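Local coordinates for nitroreductase family protein (Clostridium novyi, PDB 3G14) that probably acts as an oxidoreductase of the FMN-dependent nitroreductase family, though its substrate is not established, at residues L137-P140 with D141-V145. Numbering follows the deposited sequence. Where two conformers were deposited one is given.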
loop_
_atom_site.group_PDB
_atom_site.type_symbol
_atom_site.label_atom_id
_atom_site.label_comp_id
_atom_site.label_asym_id
_atom_site.label_seq_id
_atom_site.Cartn_x
_atom_site.Cartn_y
_atom_site.Cartn_z
ATOM N N LEU B 137 -1.915 -16.879 17.386
ATOM C CA LEU B 137 -2.478 -17.289 16.094
ATOM C C LEU B 137 -1.772 -18.507 15.470
ATOM O O LEU B 137 -2.111 -18.924 14.367
ATOM C CB LEU B 137 -2.492 -16.101 15.143
ATOM C CG LEU B 137 -3.138 -14.804 15.696
ATOM C CD1 LEU B 137 -3.279 -13.681 14.646
ATOM C CD2 LEU B 137 -4.487 -15.116 16.311
ATOM N N LYS B 138 -0.787 -19.046 16.190
ATOM C CA LYS B 138 -0.073 -20.265 15.807
ATOM C C LYS B 138 0.683 -20.070 14.484
ATOM O O LYS B 138 0.668 -20.925 13.596
ATOM C CB LYS B 138 -1.038 -21.472 15.849
ATOM C CG LYS B 138 -1.469 -21.792 17.295
ATOM C CD LYS B 138 -2.783 -22.562 17.419
ATOM C CE LYS B 138 -3.252 -22.604 18.880
ATOM N NZ LYS B 138 -4.280 -23.660 19.103
ATOM N N ILE B 139 1.374 -18.929 14.390
ATOM C CA ILE B 139 2.090 -18.533 13.169
ATOM C C ILE B 139 3.526 -19.020 13.304
ATOM O O ILE B 139 4.178 -18.700 14.288
ATOM C CB ILE B 139 2.085 -16.989 12.996
ATOM C CG1 ILE B 139 0.640 -16.453 12.858
ATOM C CG2 ILE B 139 3.011 -16.574 11.803
ATOM C CD1 ILE B 139 0.513 -14.951 12.877
ATOM N N PRO B 140 4.032 -19.806 12.322
ATOM C CA PRO B 140 5.475 -20.161 12.343
ATOM C C PRO B 140 6.404 -18.948 12.560
ATOM O O PRO B 140 6.191 -17.871 11.994
ATOM C CB PRO B 140 5.710 -20.789 10.956
ATOM C CG PRO B 140 4.359 -21.357 10.583
ATOM C CD PRO B 140 3.327 -20.394 11.172
ATOM N N ASP B 141 7.436 -19.151 13.373
ATOM C CA ASP B 141 8.306 -18.060 13.802
ATOM C C ASP B 141 9.212 -17.510 12.696
ATOM O O ASP B 141 9.794 -16.448 12.871
ATOM C CB ASP B 141 9.162 -18.492 14.999
ATOM C CG ASP B 141 9.461 -17.347 15.974
ATOM O OD1 ASP B 141 8.890 -16.210 15.874
ATOM O OD2 ASP B 141 10.277 -17.609 16.880
ATOM N N ASN B 142 9.311 -18.201 11.565
ATOM C CA ASN B 142 10.046 -17.671 10.394
ATOM C C ASN B 142 9.224 -16.662 9.556
ATOM O O ASN B 142 9.732 -16.100 8.615
ATOM C CB ASN B 142 10.572 -18.811 9.499
ATOM C CG ASN B 142 9.437 -19.668 8.907
ATOM O OD1 ASN B 142 8.536 -20.071 9.608
ATOM N ND2 ASN B 142 9.450 -19.855 7.606
ATOM N N LEU B 143 7.959 -16.459 9.881
ATOM C CA LEU B 143 7.148 -15.474 9.192
ATOM C C LEU B 143 7.085 -14.179 9.994
ATOM O O LEU B 143 7.513 -14.148 11.142
ATOM C CB LEU B 143 5.753 -16.039 8.971
ATOM C CG LEU B 143 5.744 -17.355 8.171
ATOM C CD1 LEU B 143 4.337 -17.956 8.129
ATOM C CD2 LEU B 143 6.262 -17.155 6.762
ATOM N N ARG B 144 6.536 -13.121 9.386
ATOM C CA ARG B 144 6.468 -11.796 10.003
ATOM C C ARG B 144 5.021 -11.344 10.047
ATOM O O ARG B 144 4.301 -11.509 9.066
ATOM C CB ARG B 144 7.330 -10.769 9.246
ATOM C CG ARG B 144 8.827 -11.141 9.173
ATOM C CD ARG B 144 9.500 -11.265 10.542
ATOM N NE ARG B 144 9.256 -10.096 11.399
ATOM C CZ ARG B 144 9.898 -8.929 11.327
ATOM N NH1 ARG B 144 10.862 -8.726 10.447
ATOM N NH2 ARG B 144 9.574 -7.953 12.164
ATOM N N VAL B 145 4.599 -10.813 11.196
ATOM C CA VAL B 145 3.301 -10.133 11.313
ATOM C C VAL B 145 3.513 -8.672 10.897
ATOM O O VAL B 145 4.151 -7.896 11.604
ATOM C CB VAL B 145 2.661 -10.272 12.736
ATOM C CG1 VAL B 145 1.262 -9.593 12.785
ATOM C CG2 VAL B 145 2.616 -11.780 13.156
#
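Ile-139 reaches two side chains of the returning chain with different branches. Its CG2 methyl, set anti to the backbone N, lies 4.0 Å from CB of Leu-143 and slightly farther from that residue's CD1, the two side chains meeting at a slant. CD1, at the end of the CG1 branch, comes to within 3.8 Å of CG2 of Val-145, whose side chain runs roughly perpendicular to that of Ile-139. Pro-140 and Leu-143 instead lie side by side and point the same way, with Pro-140 CD 4.0 Å from Leu-143 CD1.

What folds the chain into this shape is a type I beta turn from Pro-140 to Leu-143. It is closed by a bond of 3.1 Å from Leu-143 N to Pro-140 O, nearly straight at the hydrogen, although the donor stands 46° out of the carbonyl plane. Asn-142, at a corner of the turn, has CG lying between its backbone N and carbonyl carbon, chi1 62°; this brings OD1 alongside the proline at Pro-140 CB, 3.2 Å away. The bond to CB of Asp-141 leads away from the preceding segment. Its OD1 forms a salt bridge with Lys-134 of helix 130-137.

The loop 138-143, with the turn at its end, links that helix, which Lys-138 leaves with positive phi, to strand 144-151, outermost in the sheet of this chain. Val-85 of the adjacent strand 80-86 packs on both Ile-139 and Leu-143. The contact therefore divides by chemistry: Ile-139, Leu-143 and Val-145 are buried against strand 80-86, the partly exposed proline lies on Trp-178, which also touches Leu-143, the carboxylate and amide belong to the exposed corners, and the backbone bond that closes the turn helps to hold Leu-143 beside both Ile-139 and the proline ring.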